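Local coordinates for protein putative xanthine dehydrogenase YAGS fad-binding subunit (Escherichia coli, PDB 5G5G) that probably forms the molybdenum-cofactor-binding subunit of a periplasmic aldehyde oxidase, oxidising aldehydes at a molybdenum centre held by pterin cytosine dinucleotide, at residues 157-162 with 331-336; 426-431 with 596-601. All blocks are in the same frame, centred on the assembly; numbering follows the deposited sequence.

Contact 1 (157-162 with 331-336)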
# COMPACT_ATOMS: atom_id res chain seq x y z
N THR C 157 -27.92 4.83 -17.99
CA THR C 157 -27.52 5.81 -16.98
C THR C 157 -27.69 7.24 -17.54
O THR C 157 -26.73 7.95 -17.81
CB THR C 157 -26.07 5.58 -16.54
OG1 THR C 157 -25.86 4.18 -16.30
CG2 THR C 157 -25.77 6.37 -15.31
N PRO C 158 -28.94 7.67 -17.71
CA PRO C 158 -29.18 8.95 -18.37
C PRO C 158 -28.82 10.14 -17.46
O PRO C 158 -28.77 9.98 -16.26
CB PRO C 158 -30.69 8.89 -18.68
CG PRO C 158 -31.24 8.08 -17.56
CD PRO C 158 -30.20 7.00 -17.34
N ASP C 159 -28.49 11.28 -18.06
CA ASP C 159 -28.07 12.46 -17.30
C ASP C 159 -29.23 12.84 -16.40
O ASP C 159 -30.40 12.56 -16.75
CB ASP C 159 -27.76 13.65 -18.23
CG ASP C 159 -26.48 13.45 -19.06
OD1 ASP C 159 -25.75 12.44 -18.85
OD2 ASP C 159 -26.20 14.29 -19.96
N LYS C 160 -28.94 13.54 -15.32
CA LYS C 160 -29.99 13.98 -14.43
C LYS C 160 -30.06 15.50 -14.49
O LYS C 160 -29.07 16.17 -14.27
CB LYS C 160 -29.69 13.49 -13.04
CG LYS C 160 -30.77 13.82 -12.05
CD LYS C 160 -30.21 13.59 -10.65
CE LYS C 160 -31.17 14.04 -9.59
NZ LYS C 160 -32.31 13.06 -9.49
N ASN C 161 -31.23 16.03 -14.79
CA ASN C 161 -31.44 17.46 -14.93
C ASN C 161 -32.57 17.97 -14.04
O ASN C 161 -33.59 17.37 -13.98
CB ASN C 161 -31.74 17.83 -16.37
CG ASN C 161 -30.57 17.56 -17.30
OD1 ASN C 161 -29.55 18.11 -17.15
ND2 ASN C 161 -30.77 16.71 -18.23
N VAL C 162 -32.32 19.08 -13.38
CA VAL C 162 -33.28 19.68 -12.48
C VAL C 162 -33.26 21.19 -12.88
O VAL C 162 -32.21 21.80 -13.01
CB VAL C 162 -32.82 19.53 -11.01
CG1 VAL C 162 -33.77 20.22 -10.02
CG2 VAL C 162 -32.61 18.06 -10.61
N ASN C 331 -30.93 24.46 -9.87
CA ASN C 331 -30.70 24.21 -11.28
C ASN C 331 -29.46 23.39 -11.42
O ASN C 331 -28.37 23.83 -11.01
CB ASN C 331 -30.58 25.54 -12.04
CG ASN C 331 -31.78 26.42 -11.80
OD1 ASN C 331 -32.83 26.23 -12.41
ND2 ASN C 331 -31.66 27.36 -10.86
N ARG C 332 -29.65 22.17 -11.88
CA ARG C 332 -28.62 21.14 -11.75
C ARG C 332 -28.53 20.24 -12.97
O ARG C 332 -29.53 19.93 -13.62
CB ARG C 332 -28.93 20.22 -10.53
CG ARG C 332 -29.55 20.95 -9.34
CD ARG C 332 -29.85 20.00 -8.18
NE ARG C 332 -28.67 19.50 -7.49
CZ ARG C 332 -28.12 19.98 -6.38
NH1 ARG C 332 -28.63 21.02 -5.78
NH2 ARG C 332 -27.07 19.38 -5.84
N HIS C 333 -27.32 19.82 -13.27
CA HIS C 333 -27.10 18.84 -14.31
C HIS C 333 -25.95 17.92 -13.89
O HIS C 333 -24.87 18.39 -13.44
CB HIS C 333 -26.86 19.52 -15.65
CG HIS C 333 -26.15 18.67 -16.65
ND1 HIS C 333 -26.82 17.79 -17.47
CD2 HIS C 333 -24.84 18.53 -16.95
CE1 HIS C 333 -25.96 17.15 -18.24
NE2 HIS C 333 -24.74 17.55 -17.92
N THR C 334 -26.16 16.61 -14.00
CA THR C 334 -25.08 15.67 -13.76
C THR C 334 -25.10 14.63 -14.84
O THR C 334 -26.14 14.29 -15.38
CB THR C 334 -25.16 14.98 -12.37
OG1 THR C 334 -26.50 14.58 -12.10
CG2 THR C 334 -24.79 15.88 -11.27
N GLY C 335 -23.91 14.15 -15.20
CA GLY C 335 -23.81 13.16 -16.23
C GLY C 335 -22.52 12.41 -16.23
O GLY C 335 -21.46 12.97 -15.93
N LEU C 336 -22.60 11.12 -16.56
CA LEU C 336 -21.42 10.28 -16.75
C LEU C 336 -21.16 10.04 -18.22
O LEU C 336 -22.10 9.92 -19.03
CB LEU C 336 -21.55 8.92 -16.02
CG LEU C 336 -21.67 8.96 -14.51
CD1 LEU C 336 -21.90 7.54 -13.98
CD2 LEU C 336 -20.44 9.62 -13.89
O HOH W 1 -25.35 10.32 -17.09
O HOH W 2 -28.40 16.66 -11.47
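The first torsions of N161 and H333 bring their polar ends together: N161 CG is anti to its own carbonyl carbon (chi1 -64°), while H333 CG is roughly anti to its backbone N (chi1 160°). The side chains run alongside each other on one face of the sheet. H333 ND1 donates to N161 OD1 at 2.8 Å. The amide and the imidazole are nearly coplanar, 15° apart, and the oxygen lies in the ring plane. D159 OD2 meets the ring edge next to ND1, 3.3 Å from H333 CE1 and near the ring plane, with the carboxylate steeply turned against the ring. D159 OD1 is 3.3 Å from G335 CA, leaving little room for a side chain there, and forms a salt bridge with R337. H333 NE2 bonds to E305, so both ring nitrogens have partners and the ring's rotation is probably fixed.

K160, V162, R332 and T334 point to the other face. V162 CB lies 3.9 Å from R332 CG, alongside that aliphatic chain. A water joins K160 O to T334 OG1, which also bonds to E324. The guanidinium of R332 turns away to backbone carbonyls, among them S323 O.

K160 and T334 form one antiparallel hydrogen-bonded pair, with K160 N to T334 O at 2.9 Å. V162 and R332 form the next, with R332 N to V162 O at 2.8 Å. Strand 160-162 is one of the two outermost strands, within this chain, of a mixed sheet. Strand 331-340 lies between it and strand 299-310, which bonds to the backbone of N331, H333 and G335.

Contact 2 (426-431 with 596-601)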
# COMPACT_ATOMS: atom_id res chain seq x y z
N ASP C 426 7.00 28.54 8.41
CA ASP C 426 7.62 27.93 9.55
C ASP C 426 9.00 27.51 9.07
O ASP C 426 9.14 26.46 8.46
CB ASP C 426 6.81 26.75 10.04
CG ASP C 426 7.49 25.99 11.15
OD1 ASP C 426 8.49 26.49 11.71
OD2 ASP C 426 7.03 24.88 11.46
N GLY C 427 10.01 28.37 9.31
CA GLY C 427 11.32 28.13 8.74
C GLY C 427 11.24 28.18 7.22
O GLY C 427 10.66 29.14 6.66
N GLU C 428 11.74 27.14 6.56
CA GLU C 428 11.72 27.11 5.09
C GLU C 428 10.36 26.59 4.55
O GLU C 428 10.16 26.58 3.36
CB GLU C 428 12.89 26.25 4.53
CG GLU C 428 13.69 26.97 3.43
CD GLU C 428 14.93 26.22 2.87
OE1 GLU C 428 15.43 25.25 3.49
OE2 GLU C 428 15.43 26.63 1.80
N TRP C 429 9.43 26.20 5.43
CA TRP C 429 8.14 25.62 5.02
C TRP C 429 7.07 26.71 4.90
O TRP C 429 6.94 27.56 5.81
CB TRP C 429 7.68 24.59 6.04
CG TRP C 429 8.64 23.46 6.12
CD1 TRP C 429 9.76 23.37 6.94
CD2 TRP C 429 8.64 22.29 5.31
NE1 TRP C 429 10.42 22.18 6.71
CE2 TRP C 429 9.76 21.51 5.71
CE3 TRP C 429 7.79 21.83 4.31
CZ2 TRP C 429 10.08 20.28 5.09
CZ3 TRP C 429 8.10 20.63 3.70
CH2 TRP C 429 9.22 19.85 4.10
N LEU C 430 6.34 26.71 3.78
CA LEU C 430 5.08 27.47 3.65
C LEU C 430 3.99 26.63 4.27
O LEU C 430 3.86 25.44 3.95
CB LEU C 430 4.74 27.74 2.18
CG LEU C 430 5.69 28.68 1.45
CD1 LEU C 430 5.75 28.39 -0.05
CD2 LEU C 430 5.28 30.12 1.72
N VAL C 431 3.24 27.22 5.20
CA VAL C 431 2.16 26.52 5.89
C VAL C 431 0.81 26.96 5.38
O VAL C 431 0.56 28.17 5.13
CB VAL C 431 2.22 26.80 7.39
CG1 VAL C 431 1.11 26.10 8.10
CG2 VAL C 431 3.60 26.34 7.92
N HIS C 596 7.59 22.85 1.05
CA HIS C 596 8.95 23.38 1.12
C HIS C 596 9.15 24.51 0.12
O HIS C 596 8.91 24.35 -1.10
CB HIS C 596 10.00 22.26 0.96
CG HIS C 596 11.34 22.66 1.48
ND1 HIS C 596 12.17 23.49 0.78
CD2 HIS C 596 11.99 22.34 2.62
CE1 HIS C 596 13.27 23.71 1.48
NE2 HIS C 596 13.19 23.00 2.60
N SER C 597 9.55 25.67 0.60
CA SER C 597 9.60 26.86 -0.25
C SER C 597 10.62 26.74 -1.36
O SER C 597 10.51 27.44 -2.37
CB SER C 597 9.82 28.14 0.53
OG SER C 597 11.11 28.16 1.12
N ALA C 598 11.66 25.93 -1.13
CA ALA C 598 12.63 25.64 -2.18
C ALA C 598 12.26 24.51 -3.11
O ALA C 598 12.23 24.74 -4.31
CB ALA C 598 14.04 25.41 -1.62
N THR C 599 11.98 23.31 -2.56
CA THR C 599 11.92 22.08 -3.34
C THR C 599 10.50 21.74 -3.77
O THR C 599 10.32 20.89 -4.63
CB THR C 599 12.41 20.85 -2.54
OG1 THR C 599 11.55 20.66 -1.38
CG2 THR C 599 13.86 21.05 -2.18
N GLY C 600 9.50 22.35 -3.12
CA GLY C 600 8.10 22.00 -3.39
C GLY C 600 7.55 20.75 -2.77
O GLY C 600 6.39 20.37 -3.02
N GLU C 601 8.35 20.06 -1.95
CA GLU C 601 7.93 18.86 -1.27
C GLU C 601 6.77 19.16 -0.32
O GLU C 601 6.79 20.18 0.33
CB GLU C 601 9.08 18.26 -0.43
CG GLU C 601 10.17 17.62 -1.25
CD GLU C 601 11.46 17.42 -0.46
OE1 GLU C 601 12.08 18.45 -0.08
OE2 GLU C 601 11.81 16.21 -0.31
O HOH W 3 13.75 28.50 0.54
O HOH W 4 14.68 23.35 5.12
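H596 sets an edge of its imidazole against the face of the W429 indole. The planes are 80° apart and the centroid of the six-membered ring is 4.9 Å from that of the imidazole, a T-shaped pair. H596 CD2 lies over the indole face, displaced toward its rim. H596 CB sits over the same six-membered ring, 4.1 Å from its centroid, as a CH-pi contact. At the rim of the indole, W429 CZ3 is 3.6 Å from E601 O.

E428 crosses the far end of the imidazole, its carboxylate turned 62° from the ring. A water bridges E428 OE1 and H596 NE2. E428 OE2 has a polar partner on a neighbouring subunit. The backbone oxygen E428 O lies over one face of the imidazole and is gripped twice. S597 N donates to it at 3.0 Å and S597 OG at 2.9 Å. S597 OG stands between its backbone N and carbonyl carbon (chi1 66°), which turns it to that oxygen.

H596 ND1 accepts from A598 N at 3.1 Å, within its own turn. An alanine in place of H596 would probably leave the W429 face without its edge-on partner and A598 N without its acceptor.

Two chain reversals meet here. D426 to W429 form a type II' beta turn, and 596-601 join antiparallel strands 584-596 and 602-612 as a beta hairpin. W429 and H596 are an antiparallel non-hydrogen-bonded pair at this end of the sheet.

In the fold
From the N terminus, the chain passes through strand 160-162 and returns 169 residues later at strand 331-340, where contact 1 closes the first loop. Both ends of this loop belong to the first molybdopterin cofactor-binding domain. The chain then enters the second such domain. From the turn at the start of strand 429-441 it runs on for more than 160 residues and comes back at 596-601, closing contact 2. The two loops follow in series, neither nesting nor crossing. The centres of contact 1 and contact 2 are about 42 Å apart, and the contacts do not touch. Contact 1 pairs an outer strand with its neighbour in one mixed sheet. Contact 2 joins two turns at the end of another, where a neighbouring subunit also contacts the chain.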